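Long-range contacts in pancreatic lipase related protein 2 (Equus caballus, PDB 1W52), which probably hydrolyses ester bonds of galactolipids and triacylglycerols, releasing fatty acids, as a member of the lipase family of the alpha/beta hydrolase superfamily: residues H225-N231 against Q325-T331; F282-P286 against C298-P302; Q371-F375 against T386-V391; V401-K407 against Q442-S448. All coordinates share one frame; numbering follows the deposited sequence.

Contact 1 (H225-N231 against Q325-T331); sequences HMDFFPN and QTFFLNT
Asn231 carries its CG opposite the carbonyl carbon (chi1 -45°) and Thr331 tucks OG1 between its N and carbonyl carbon (chi1 50°), so that amide and hydroxyl meet where two neighbouring parallel strands of the alpha/beta-hydrolase sheet run out. Asn231 ND2 gives OG1 of Thr331 a nearly straight bond of 2.6 Å that lies in the amide plane. On the other branch, OD1 accepts Thr331 N at 2.9 Å and, weakly, ND2 of Asn330, whose stronger partner is Tyr290. An alanine at Asn231 is likely to leave Thr331 N without its acceptor and take from the Thr331 hydroxyl the donor ND2. Upstream, the parallel ladder runs from Asp227 N to Gln325 O (2.9 Å), from Phe327 N to Asp227 O (3.2 Å) and from Phe229 N to Phe327 O (2.8 Å). The carboxylate of Asp227 is turned to His205 and to the amides of Val223 and Gly224. Phe228 and Phe327 share one face of the sheet, their rings nearly parallel (24°) but slid apart until they barely overlap. Beside them, Met226 SD makes a Met-aromatic contact, lying obliquely 4.8 Å from the centroid of the Phe327 ring.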
loop_
_atom_site.group_PDB
_atom_site.type_symbol
_atom_site.label_atom_id
_atom_site.label_comp_id
_atom_site.label_asym_id
_atom_site.label_seq_id
_atom_site.Cartn_x
_atom_site.Cartn_y
_atom_site.Cartn_z
ATOM N N HIS A 225 -3.750 12.258 -4.665
ATOM C CA HIS A 225 -4.466 13.051 -3.674
ATOM C C HIS A 225 -4.077 12.503 -2.314
ATOM O O HIS A 225 -4.003 13.226 -1.322
ATOM C CB HIS A 225 -5.976 13.027 -3.912
ATOM C CG HIS A 225 -6.333 13.518 -5.271
ATOM N ND1 HIS A 225 -6.542 12.651 -6.328
ATOM C CD2 HIS A 225 -6.411 14.767 -5.782
ATOM C CE1 HIS A 225 -6.782 13.344 -7.425
ATOM N NE2 HIS A 225 -6.684 14.627 -7.127
ATOM N N MET A 226 -3.777 11.214 -2.291
ATOM C CA MET A 226 -3.300 10.583 -1.080
ATOM C C MET A 226 -2.065 9.709 -1.346
ATOM O O MET A 226 -2.030 8.909 -2.253
ATOM C CB MET A 226 -4.433 9.755 -0.543
ATOM C CG MET A 226 -5.760 10.469 -0.524
ATOM S SD MET A 226 -6.731 9.763 0.818
ATOM C CE MET A 226 -7.824 8.736 0.114
ATOM N N ASP A 227 -1.040 9.898 -0.552
ATOM C CA ASP A 227 0.175 9.136 -0.666
ATOM C C ASP A 227 0.313 8.480 0.676
ATOM O O ASP A 227 0.479 9.168 1.661
ATOM C CB ASP A 227 1.354 10.080 -0.931
ATOM C CG ASP A 227 1.330 10.643 -2.345
ATOM O OD1 ASP A 227 1.986 10.001 -3.235
ATOM O OD2 ASP A 227 0.640 11.686 -2.642
ATOM N N PHE A 228 0.186 7.155 0.716
ATOM C CA PHE A 228 0.375 6.369 1.938
ATOM C C PHE A 228 1.817 5.857 2.033
ATOM O O PHE A 228 2.394 5.465 0.997
ATOM C CB PHE A 228 -0.546 5.168 1.944
ATOM C CG PHE A 228 -1.997 5.511 1.887
ATOM C CD1 PHE A 228 -2.582 5.936 0.705
ATOM C CD2 PHE A 228 -2.790 5.370 2.999
ATOM C CE1 PHE A 228 -3.911 6.219 0.640
ATOM C CE2 PHE A 228 -4.139 5.657 2.949
ATOM C CZ PHE A 228 -4.697 6.070 1.765
ATOM N N PHE A 229 2.366 5.817 3.264
ATOM C CA PHE A 229 3.728 5.316 3.521
ATOM C C PHE A 229 3.847 4.189 4.565
ATOM O O PHE A 229 4.347 4.417 5.666
ATOM C CB PHE A 229 4.595 6.496 3.931
ATOM C CG PHE A 229 4.772 7.477 2.855
ATOM C CD1 PHE A 229 3.807 8.449 2.636
ATOM C CD2 PHE A 229 5.873 7.405 2.018
ATOM C CE1 PHE A 229 3.986 9.399 1.580
ATOM C CE2 PHE A 229 6.043 8.297 0.935
ATOM C CZ PHE A 229 5.109 9.302 0.719
ATOM N N PRO A 230 3.398 2.981 4.249
ATOM C CA PRO A 230 3.438 1.877 5.210
ATOM C C PRO A 230 4.837 1.631 5.726
ATOM O O PRO A 230 5.837 1.507 4.991
ATOM C CB PRO A 230 3.012 0.658 4.380
ATOM C CG PRO A 230 3.202 1.069 2.946
ATOM C CD PRO A 230 2.832 2.541 2.978
ATOM N N ASN A 231 4.935 1.547 7.028
ATOM C CA ASN A 231 6.234 1.395 7.636
ATOM C C ASN A 231 7.189 2.455 7.205
ATOM O O ASN A 231 8.381 2.150 7.074
ATOM C CB ASN A 231 6.738 0.055 7.261
ATOM C CG ASN A 231 5.648 -0.999 7.413
ATOM O OD1 ASN A 231 5.069 -1.119 8.512
ATOM N ND2 ASN A 231 5.355 -1.755 6.339
ATOM N N GLN A 325 -1.725 14.715 0.273
ATOM C CA GLN A 325 -2.145 14.364 1.618
ATOM C C GLN A 325 -1.400 13.098 1.963
ATOM O O GLN A 325 -1.521 12.096 1.252
ATOM C CB GLN A 325 -3.641 14.055 1.686
ATOM C CG GLN A 325 -4.600 15.204 1.365
ATOM C CD GLN A 325 -6.087 14.790 1.422
ATOM O OE1 GLN A 325 -6.695 14.457 0.380
ATOM N NE2 GLN A 325 -6.665 14.821 2.628
ATOM N N THR A 326 -0.625 13.132 3.041
ATOM C CA THR A 326 0.166 11.971 3.369
ATOM C C THR A 326 -0.302 11.345 4.648
ATOM O O THR A 326 -0.747 12.036 5.580
ATOM C CB THR A 326 1.657 12.304 3.495
ATOM O OG1 THR A 326 1.826 13.180 4.582
ATOM C CG2 THR A 326 2.195 13.135 2.337
ATOM N N PHE A 327 -0.191 10.016 4.657
ATOM C CA PHE A 327 -0.523 9.171 5.798
ATOM C C PHE A 327 0.530 8.040 6.064
ATOM O O PHE A 327 1.247 7.599 5.144
ATOM C CB PHE A 327 -1.896 8.535 5.605
ATOM C CG PHE A 327 -2.914 9.476 5.088
ATOM C CD1 PHE A 327 -2.826 9.969 3.761
ATOM C CD2 PHE A 327 -3.974 9.899 5.911
ATOM C CE1 PHE A 327 -3.766 10.855 3.265
ATOM C CE2 PHE A 327 -4.905 10.780 5.415
ATOM C CZ PHE A 327 -4.789 11.257 4.077
ATOM N N PHE A 328 0.578 7.587 7.326
ATOM C CA PHE A 328 1.531 6.612 7.809
ATOM C C PHE A 328 0.871 5.544 8.585
ATOM O O PHE A 328 -0.204 5.676 8.992
ATOM C CB PHE A 328 2.569 7.277 8.671
ATOM C CG PHE A 328 3.401 8.241 7.917
ATOM C CD1 PHE A 328 3.180 9.603 8.027
ATOM C CD2 PHE A 328 4.361 7.804 7.037
ATOM C CE1 PHE A 328 3.957 10.544 7.312
ATOM C CE2 PHE A 328 5.138 8.741 6.301
ATOM C CZ PHE A 328 4.929 10.115 6.452
ATOM N N LEU A 329 1.536 4.440 8.751
ATOM C CA LEU A 329 0.961 3.312 9.434
ATOM C C LEU A 329 2.015 2.172 9.466
ATOM O O LEU A 329 3.102 2.315 8.877
ATOM C CB LEU A 329 -0.315 2.885 8.728
ATOM C CG LEU A 329 -0.069 2.330 7.341
ATOM C CD1 LEU A 329 -1.184 1.299 6.928
ATOM C CD2 LEU A 329 0.112 3.442 6.346
ATOM N N ASN A 330 1.697 1.059 10.125
ATOM C CA ASN A 330 2.599 -0.070 10.126
ATOM C C ASN A 330 1.873 -1.364 9.757
ATOM O O ASN A 330 0.887 -1.713 10.374
ATOM C CB ASN A 330 3.297 -0.214 11.511
ATOM C CG ASN A 330 4.374 0.876 11.791
ATOM O OD1 ASN A 330 4.555 1.310 12.965
ATOM N ND2 ASN A 330 5.078 1.314 10.741
ATOM N N THR A 331 2.386 -2.101 8.786
ATOM C CA THR A 331 1.839 -3.412 8.457
ATOM C C THR A 331 2.398 -4.540 9.294
ATOM O O THR A 331 3.281 -4.363 10.092
ATOM C CB THR A 331 2.142 -3.745 7.004
ATOM O OG1 THR A 331 3.542 -3.513 6.766
ATOM C CG2 THR A 331 1.361 -2.818 6.078
#

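Contact 2 (F282-P286 against C298-P302); sequences FLAYP and CFPCP
Tyr285 and Cys301 set the geometry: SG of Cys301 stands obliquely off the tyrosine ring, 4.4 Å from its centroid and 33° from the normal, a sulfur-aromatic contact. The ring's CG lies beside its own backbone N (chi1 -65°), a turn that sends CE2 into the bend at residues 298-302. Tyr285 and Pro286 lie on the short strand at one edge of the alpha/beta-hydrolase sheet, against which this bend packs. There CE2 meets the carbonyl carbon of Pro300 edge-on, near the ring plane, and comes within 3.9 Å of CD2 of Phe299. Leu283 reaches the same sulfur with CD2, 3.5 Å from Cys301 SG, while CG of Pro286 and CG of Pro302 approach to 4.3 Å. An alanine in place of Tyr285 would probably open a gap beneath the bend and leave the Cys301 sulfur without its aromatic neighbour. With no hydrogen bond between the segments, cohesion rests on apolar and sulfur contacts, and the bend is tied covalently by the disulfides Cys287-Cys298 and Cys301-Cys306.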
loop_
_atom_site.group_PDB
_atom_site.type_symbol
_atom_site.label_atom_id
_atom_site.label_comp_id
_atom_site.label_asym_id
_atom_site.label_seq_id
_atom_site.Cartn_x
_atom_site.Cartn_y
_atom_site.Cartn_z
ATOM N N PHE A 282 -5.627 -1.789 7.493
ATOM C CA PHE A 282 -4.541 -0.902 7.105
ATOM C C PHE A 282 -5.009 0.509 7.195
ATOM O O PHE A 282 -5.160 1.161 6.181
ATOM C CB PHE A 282 -4.076 -1.159 5.670
ATOM C CG PHE A 282 -3.800 -2.605 5.334
ATOM C CD1 PHE A 282 -2.518 -3.077 5.245
ATOM C CD2 PHE A 282 -4.829 -3.484 5.015
ATOM C CE1 PHE A 282 -2.277 -4.409 4.865
ATOM C CE2 PHE A 282 -4.565 -4.840 4.635
ATOM C CZ PHE A 282 -3.305 -5.285 4.583
ATOM N N LEU A 283 -5.252 0.984 8.400
ATOM C CA LEU A 283 -5.728 2.336 8.567
ATOM C C LEU A 283 -4.590 3.322 8.556
ATOM O O LEU A 283 -3.720 3.262 9.381
ATOM C CB LEU A 283 -6.455 2.484 9.889
ATOM C CG LEU A 283 -7.826 1.808 10.141
ATOM C CD1 LEU A 283 -7.770 0.261 10.339
ATOM C CD2 LEU A 283 -8.419 2.466 11.367
ATOM N N ALA A 284 -4.594 4.258 7.639
ATOM C CA ALA A 284 -3.544 5.240 7.641
ATOM C C ALA A 284 -3.856 6.411 8.559
ATOM O O ALA A 284 -4.999 6.775 8.782
ATOM C CB ALA A 284 -3.319 5.712 6.240
ATOM N N TYR A 285 -2.817 7.016 9.085
ATOM C CA TYR A 285 -2.979 8.111 10.030
ATOM C C TYR A 285 -2.297 9.289 9.396
ATOM O O TYR A 285 -1.251 9.121 8.796
ATOM C CB TYR A 285 -2.295 7.824 11.381
ATOM C CG TYR A 285 -2.885 6.668 12.160
ATOM C CD1 TYR A 285 -2.810 5.402 11.665
ATOM C CD2 TYR A 285 -3.513 6.846 13.378
ATOM C CE1 TYR A 285 -3.321 4.360 12.305
ATOM C CE2 TYR A 285 -4.059 5.741 14.051
ATOM C CZ TYR A 285 -3.939 4.508 13.482
ATOM O OH TYR A 285 -4.386 3.331 14.028
ATOM N N PRO A 286 -2.828 10.490 9.520
ATOM C CA PRO A 286 -2.200 11.625 8.835
ATOM C C PRO A 286 -1.065 12.117 9.712
ATOM O O PRO A 286 -1.184 11.872 10.920
ATOM C CB PRO A 286 -3.348 12.615 8.711
ATOM C CG PRO A 286 -4.596 11.775 9.185
ATOM C CD PRO A 286 -4.035 10.880 10.259
ATOM N N CYS A 298 0.415 11.860 16.124
ATOM C CA CYS A 298 -0.712 11.683 15.225
ATOM C C CYS A 298 -1.598 10.482 15.550
ATOM O O CYS A 298 -1.940 9.678 14.669
ATOM C CB CYS A 298 -0.193 11.570 13.810
ATOM S SG CYS A 298 1.011 12.869 13.410
ATOM N N PHE A 299 -1.990 10.374 16.816
ATOM C CA PHE A 299 -2.840 9.275 17.287
ATOM C C PHE A 299 -4.008 9.777 18.216
ATOM O O PHE A 299 -3.862 10.753 18.947
ATOM C CB PHE A 299 -1.927 8.265 17.973
ATOM C CG PHE A 299 -2.606 7.007 18.461
ATOM C CD1 PHE A 299 -3.176 6.960 19.695
ATOM C CD2 PHE A 299 -2.600 5.846 17.708
ATOM C CE1 PHE A 299 -3.800 5.775 20.158
ATOM C CE2 PHE A 299 -3.222 4.636 18.165
ATOM C CZ PHE A 299 -3.821 4.611 19.386
ATOM N N PRO A 300 -5.175 9.134 18.185
ATOM C CA PRO A 300 -5.526 8.029 17.276
ATOM C C PRO A 300 -6.189 8.527 15.999
ATOM O O PRO A 300 -6.043 9.701 15.641
ATOM C CB PRO A 300 -6.501 7.179 18.117
ATOM C CG PRO A 300 -7.127 8.142 19.016
ATOM C CD PRO A 300 -6.263 9.417 19.119
ATOM N N CYS A 301 -6.884 7.639 15.306
ATOM C CA CYS A 301 -7.592 8.032 14.129
ATOM C C CYS A 301 -8.273 9.358 14.415
ATOM O O CYS A 301 -8.789 9.527 15.537
ATOM C CB CYS A 301 -8.608 6.957 13.792
ATOM S SG CYS A 301 -7.803 5.488 13.089
ATOM N N PRO A 302 -8.302 10.268 13.417
ATOM C CA PRO A 302 -8.803 11.652 13.579
ATOM C C PRO A 302 -10.349 11.751 13.648
ATOM O O PRO A 302 -11.020 10.698 13.638
ATOM C CB PRO A 302 -8.298 12.341 12.303
ATOM C CG PRO A 302 -8.360 11.251 11.283
ATOM C CD PRO A 302 -7.918 9.999 12.016
#

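Contact 3 (Q371-F375 against T386-V391); sequences QYEIF and TLDVDV
The ring of Tyr372 meets strand 387-391 in two ways: the carbonyl O of Asp390 sits at its edge, near the ring plane, while CG2 of Val389 approaches CE2 obliquely, at 3.4 Å. At the far end of the ring, the hydroxyl donates to Asp390 O over 3.0 Å. This bond does not follow a lone pair, since the hydroxyl stands above the carbonyl plane, 43° out of it. With CG1 of Val389 anti to the carbonyl carbon (chi1 -50°), CG2 falls between the backbone N and the carbonyl carbon, facing the tyrosine, and CG1 faces CD1 of Ile374, 4.1 Å away. Ile374 uses its other branch on Leu387, two residues earlier in the strand, CG2 lying 3.6 Å from CB of Leu387, and CD2 of Leu387 reaches the carbonyl O of Glu373 at 3.7 Å. The strand thus alternates: Leu387 and Val389 point their side chains toward residues 371-375, whereas Asp388 and Asp390 point away and form salt bridges with Arg343 and Arg341 of the antiparallel strand 340-344. This is consistent with a loop packed on a sheet of the PLAT domain, the beta-sandwich that forms the C-terminal part of pancreatic lipases.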
loop_
_atom_site.group_PDB
_atom_site.type_symbol
_atom_site.label_atom_id
_atom_site.label_comp_id
_atom_site.label_asym_id
_atom_site.label_seq_id
_atom_site.Cartn_x
_atom_site.Cartn_y
_atom_site.Cartn_z
ATOM N N GLN A 371 4.917 -10.476 23.628
ATOM C CA GLN A 371 5.459 -9.607 24.687
ATOM C C GLN A 371 5.638 -8.230 24.053
ATOM O O GLN A 371 5.797 -8.160 22.850
ATOM C CB GLN A 371 6.776 -10.149 25.296
ATOM C CG GLN A 371 6.630 -11.313 26.371
ATOM C CD GLN A 371 6.357 -10.849 27.828
ATOM O OE1 GLN A 371 7.054 -9.991 28.359
ATOM N NE2 GLN A 371 5.354 -11.448 28.467
ATOM N N TYR A 372 5.576 -7.150 24.828
ATOM C CA TYR A 372 5.582 -5.806 24.237
ATOM C C TYR A 372 6.399 -4.828 25.047
ATOM O O TYR A 372 5.882 -4.122 25.894
ATOM C CB TYR A 372 4.149 -5.252 24.063
ATOM C CG TYR A 372 3.504 -5.586 22.732
ATOM C CD1 TYR A 372 3.065 -6.861 22.492
ATOM C CD2 TYR A 372 3.335 -4.628 21.722
ATOM C CE1 TYR A 372 2.500 -7.200 21.311
ATOM C CE2 TYR A 372 2.748 -4.970 20.526
ATOM C CZ TYR A 372 2.342 -6.277 20.339
ATOM O OH TYR A 372 1.762 -6.752 19.189
ATOM N N GLU A 373 7.684 -4.771 24.779
ATOM C CA GLU A 373 8.520 -3.900 25.549
ATOM C C GLU A 373 8.054 -2.455 25.373
ATOM O O GLU A 373 8.336 -1.846 24.352
ATOM C CB GLU A 373 9.994 -4.048 25.139
ATOM C CG GLU A 373 10.897 -2.966 25.766
ATOM C CD GLU A 373 12.284 -2.879 25.162
ATOM O OE1 GLU A 373 12.900 -3.958 24.962
ATOM O OE2 GLU A 373 12.751 -1.735 24.913
ATOM N N ILE A 374 7.397 -1.886 26.377
ATOM C CA ILE A 374 6.958 -0.476 26.292
ATOM C C ILE A 374 8.034 0.533 26.737
ATOM O O ILE A 374 7.967 1.733 26.445
ATOM C CB ILE A 374 5.676 -0.244 27.134
ATOM C CG1 ILE A 374 4.651 -1.363 26.930
ATOM C CG2 ILE A 374 5.047 1.122 26.824
ATOM C CD1 ILE A 374 4.238 -1.583 25.515
ATOM N N PHE A 375 9.008 0.045 27.495
ATOM C CA PHE A 375 10.070 0.921 27.989
ATOM C C PHE A 375 11.274 0.192 28.553
ATOM O O PHE A 375 11.123 -0.792 29.267
ATOM C CB PHE A 375 9.528 1.822 29.086
ATOM C CG PHE A 375 10.281 3.103 29.247
ATOM C CD1 PHE A 375 10.687 3.851 28.144
ATOM C CD2 PHE A 375 10.554 3.588 30.507
ATOM C CE1 PHE A 375 11.364 5.051 28.297
ATOM C CE2 PHE A 375 11.221 4.787 30.666
ATOM C CZ PHE A 375 11.630 5.522 29.552
ATOM N N THR A 386 4.471 6.070 28.085
ATOM C CA THR A 386 3.670 5.515 26.965
ATOM C C THR A 386 4.483 5.068 25.750
ATOM O O THR A 386 5.625 5.501 25.539
ATOM C CB THR A 386 2.620 6.530 26.419
ATOM O OG1 THR A 386 3.218 7.805 26.207
ATOM C CG2 THR A 386 1.579 6.821 27.389
ATOM N N LEU A 387 3.835 4.247 24.920
ATOM C CA LEU A 387 4.364 3.834 23.610
ATOM C C LEU A 387 3.306 3.142 22.697
ATOM O O LEU A 387 2.665 2.155 23.083
ATOM C CB LEU A 387 5.600 2.927 23.774
ATOM C CG LEU A 387 6.343 2.503 22.492
ATOM C CD1 LEU A 387 7.442 3.501 22.093
ATOM C CD2 LEU A 387 6.882 1.084 22.646
ATOM N N ASP A 388 3.181 3.641 21.468
ATOM C CA ASP A 388 2.237 3.113 20.497
ATOM C C ASP A 388 2.744 1.809 19.953
ATOM O O ASP A 388 3.923 1.654 19.794
ATOM C CB ASP A 388 2.035 4.160 19.413
ATOM C CG ASP A 388 1.343 5.403 19.964
ATOM O OD1 ASP A 388 0.430 5.182 20.795
ATOM O OD2 ASP A 388 1.616 6.601 19.683
ATOM N N VAL A 389 1.875 0.849 19.717
ATOM C CA VAL A 389 2.340 -0.465 19.307
ATOM C C VAL A 389 1.436 -1.108 18.241
ATOM O O VAL A 389 0.342 -0.654 18.037
ATOM C CB VAL A 389 2.520 -1.421 20.530
ATOM C CG1 VAL A 389 3.336 -0.757 21.628
ATOM C CG2 VAL A 389 1.168 -1.953 21.059
ATOM N N ASP A 390 1.888 -2.168 17.571
ATOM C CA ASP A 390 1.185 -2.663 16.395
ATOM C C ASP A 390 0.772 -4.108 16.600
ATOM O O ASP A 390 1.615 -4.970 16.825
ATOM C CB ASP A 390 2.057 -2.493 15.153
ATOM C CG ASP A 390 2.381 -1.029 14.878
ATOM O OD1 ASP A 390 1.435 -0.253 14.697
ATOM O OD2 ASP A 390 3.533 -0.544 14.838
ATOM N N VAL A 391 -0.530 -4.378 16.540
ATOM C CA VAL A 391 -1.035 -5.711 16.850
ATOM C C VAL A 391 -1.350 -6.479 15.573
ATOM O O VAL A 391 -2.402 -6.320 15.000
ATOM C CB VAL A 391 -2.268 -5.690 17.867
ATOM C CG1 VAL A 391 -2.830 -7.093 18.101
ATOM C CG2 VAL A 391 -1.859 -5.085 19.242
#

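Contact 4 (V401-K407 against Q442-S448); sequences VKFVWNK and QDNVEQS
Trp405 and Asp443 meet ring to carboxylate: OD2 of Asp443 lies 3.5 Å above the plane of the indole, over its centre, the two planes being 43° apart. Trp405 CG sits between its backbone N and carbonyl carbon (chi1 71°), which brings the indole to residues 442-443: at its edge NE1 donates to Gln442 O over 2.9 Å, in the carbonyl plane and on a lone pair, with an angle of only 130° at the hydrogen. The same OD2 of Asp443 also lies 3.5 Å from CD of Lys407, their charged ends apart. Both segments belong to the PLAT domain, a beta-sandwich, yet no regular strand forms here, and Asn444 N reaches Trp405 O by a weak bond of 3.4 Å. Lys402, covered as extensively by the other segment as the tryptophan, bends its chain over residues 446-448, CD passing 4.2 Å from CB of Glu446; its ammonium's placing against Ser448 is doubtful. Between these ends CG2 of Val404 lies 3.8 Å from CG of Glu446.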
loop_
_atom_site.group_PDB
_atom_site.type_symbol
_atom_site.label_atom_id
_atom_site.label_comp_id
_atom_site.label_asym_id
_atom_site.label_seq_id
_atom_site.Cartn_x
_atom_site.Cartn_y
_atom_site.Cartn_z
ATOM N N VAL A 401 -4.678 -7.488 30.460
ATOM C CA VAL A 401 -3.216 -7.351 30.265
ATOM C C VAL A 401 -2.429 -8.351 31.145
ATOM O O VAL A 401 -3.056 -9.115 31.901
ATOM C CB VAL A 401 -2.663 -5.869 30.515
ATOM C CG1 VAL A 401 -3.605 -4.807 29.987
ATOM C CG2 VAL A 401 -2.321 -5.585 31.992
ATOM N N LYS A 402 -1.078 -8.339 31.048
ATOM C CA LYS A 402 -0.224 -9.224 31.885
ATOM C C LYS A 402 1.037 -8.614 32.532
ATOM O O LYS A 402 1.455 -9.081 33.590
ATOM C CB LYS A 402 0.145 -10.510 31.125
ATOM C CG LYS A 402 -0.899 -11.643 31.227
ATOM C CD LYS A 402 -1.564 -11.762 32.621
ATOM C CE LYS A 402 -3.032 -12.215 32.525
ATOM N NZ LYS A 402 -3.791 -12.108 33.811
ATOM N N PHE A 403 1.626 -7.572 31.965
ATOM C CA PHE A 403 2.871 -6.952 32.523
ATOM C C PHE A 403 4.124 -7.888 32.388
ATOM O O PHE A 403 4.265 -8.610 31.387
ATOM C CB PHE A 403 2.680 -6.491 33.992
ATOM C CG PHE A 403 3.582 -5.350 34.417
ATOM C CD1 PHE A 403 3.627 -4.171 33.691
ATOM C CD2 PHE A 403 4.370 -5.433 35.545
ATOM C CE1 PHE A 403 4.453 -3.095 34.075
ATOM C CE2 PHE A 403 5.192 -4.348 35.923
ATOM C CZ PHE A 403 5.229 -3.189 35.181
ATOM N N VAL A 404 5.131 -7.796 33.340
ATOM C CA VAL A 404 6.355 -8.626 33.500
ATOM C C VAL A 404 7.469 -7.605 33.476
ATOM O O VAL A 404 7.281 -6.457 33.039
ATOM C CB VAL A 404 6.674 -9.690 32.389
ATOM C CG1 VAL A 404 8.093 -10.219 32.548
ATOM C CG2 VAL A 404 5.719 -10.874 32.477
ATOM N N TRP A 405 8.552 -7.745 33.977
ATOM C CA TRP A 405 9.658 -6.818 33.846
ATOM C C TRP A 405 10.949 -7.435 34.407
ATOM O O TRP A 405 10.938 -8.304 35.310
ATOM C CB TRP A 405 9.338 -5.445 34.454
ATOM C CG TRP A 405 9.281 -5.442 35.919
ATOM C CD1 TRP A 405 8.429 -6.160 36.712
ATOM C CD2 TRP A 405 10.117 -4.683 36.804
ATOM N NE1 TRP A 405 8.670 -5.882 38.037
ATOM C CE2 TRP A 405 9.700 -4.980 38.129
ATOM C CE3 TRP A 405 11.173 -3.767 36.613
ATOM C CZ2 TRP A 405 10.306 -4.400 39.258
ATOM C CZ3 TRP A 405 11.783 -3.201 37.740
ATOM C CH2 TRP A 405 11.345 -3.521 39.043
ATOM N N ASN A 406 12.057 -6.978 33.842
ATOM C CA ASN A 406 13.338 -7.606 34.023
ATOM C C ASN A 406 14.374 -6.550 34.362
ATOM O O ASN A 406 14.076 -5.352 34.325
ATOM C CB ASN A 406 13.675 -8.368 32.748
ATOM C CG ASN A 406 12.723 -9.529 32.501
ATOM O OD1 ASN A 406 11.864 -9.473 31.626
ATOM N ND2 ASN A 406 12.872 -10.584 33.288
ATOM N N LYS A 407 15.586 -7.008 34.688
ATOM C CA LYS A 407 16.653 -6.175 35.264
ATOM C C LYS A 407 17.731 -5.705 34.241
ATOM O O LYS A 407 17.998 -6.371 33.248
ATOM C CB LYS A 407 17.319 -6.974 36.397
ATOM C CG LYS A 407 16.353 -7.713 37.360
ATOM C CD LYS A 407 15.910 -6.811 38.516
ATOM C CE LYS A 407 15.691 -7.583 39.822
ATOM N NZ LYS A 407 16.577 -7.070 40.922
ATOM N N GLN A 442 6.903 -6.896 43.550
ATOM C CA GLN A 442 8.250 -6.440 43.228
ATOM C C GLN A 442 8.567 -6.616 41.749
ATOM O O GLN A 442 8.211 -5.750 40.947
ATOM C CB GLN A 442 9.281 -7.178 44.115
ATOM C CG GLN A 442 9.104 -6.960 45.624
ATOM C CD GLN A 442 10.151 -7.675 46.458
ATOM O OE1 GLN A 442 10.695 -8.705 46.043
ATOM N NE2 GLN A 442 10.434 -7.132 47.638
ATOM N N ASP A 443 9.200 -7.748 41.414
ATOM C CA ASP A 443 9.796 -8.001 40.098
ATOM C C ASP A 443 9.230 -9.246 39.443
ATOM O O ASP A 443 8.650 -10.086 40.115
ATOM C CB ASP A 443 11.316 -8.156 40.205
ATOM C CG ASP A 443 11.986 -8.187 38.850
ATOM O OD1 ASP A 443 12.048 -9.268 38.235
ATOM O OD2 ASP A 443 12.451 -7.175 38.305
ATOM N N ASN A 444 9.406 -9.347 38.126
ATOM C CA ASN A 444 9.104 -10.563 37.376
ATOM C C ASN A 444 7.803 -11.209 37.859
ATOM O O ASN A 444 7.820 -12.247 38.525
ATOM C CB ASN A 444 10.270 -11.559 37.460
ATOM C CG ASN A 444 10.648 -12.105 36.126
ATOM O OD1 ASN A 444 10.058 -13.056 35.634
ATOM N ND2 ASN A 444 11.634 -11.502 35.522
ATOM N N VAL A 445 6.680 -10.564 37.558
ATOM C CA VAL A 445 5.365 -11.124 37.886
ATOM C C VAL A 445 4.413 -10.928 36.697
ATOM O O VAL A 445 4.712 -10.171 35.775
ATOM C CB VAL A 445 4.781 -10.496 39.212
ATOM C CG1 VAL A 445 3.601 -11.318 39.760
ATOM C CG2 VAL A 445 5.858 -10.378 40.285
ATOM N N GLU A 446 3.285 -11.635 36.695
ATOM C CA GLU A 446 2.203 -11.328 35.762
ATOM C C GLU A 446 1.016 -10.650 36.494
ATOM O O GLU A 446 -0.167 -11.004 36.293
ATOM C CB GLU A 446 1.812 -12.573 34.975
ATOM C CG GLU A 446 2.915 -12.981 34.010
ATOM C CD GLU A 446 2.876 -14.450 33.657
ATOM O OE1 GLU A 446 2.891 -15.284 34.586
ATOM O OE2 GLU A 446 2.837 -14.779 32.454
ATOM N N GLN A 447 1.394 -9.673 37.342
ATOM C CA GLN A 447 0.515 -8.687 38.002
ATOM C C GLN A 447 -0.590 -8.207 37.060
ATOM O O GLN A 447 -0.420 -7.186 36.394
ATOM C CB GLN A 447 1.383 -7.491 38.480
ATOM C CG GLN A 447 0.732 -6.088 38.518
ATOM C CD GLN A 447 1.749 -4.971 38.624
ATOM O OE1 GLN A 447 1.447 -3.794 38.404
ATOM N NE2 GLN A 447 2.954 -5.333 38.968
ATOM N N SER A 448 -1.713 -8.929 36.995
ATOM C CA SER A 448 -2.741 -8.622 35.988
ATOM C C SER A 448 -3.603 -7.409 36.402
ATOM O O SER A 448 -4.624 -7.568 37.073
ATOM C CB SER A 448 -3.605 -9.857 35.699
ATOM O OG SER A 448 -2.803 -11.007 35.522
#

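Overall arrangement
Contacts 1 and 2 belong to the catalytic domain, and 3 and 4 to the PLAT domain. Contact 1 is the buried one, relying on regular backbone bonds within the large sheet; contacts 2 to 4 are all partly buried. Contact 2 adjoins contact 1 at strand 285-286, one of the sheet's two outermost strands, where Phe328 N probably bonds to Tyr285 O, but swaps hydrogen bonds for sulfur and apolar packing. Asn330 and Asp390 bring contacts 1 and 3 together, and Phe299 of contact 2 approaches Asp388, so these three cluster where the domains meet. Contact 4 lies farthest from the chain's centre, has the most exposed residues, is irregular and richer in charged side chains, and touches only contact 3, through Gln371.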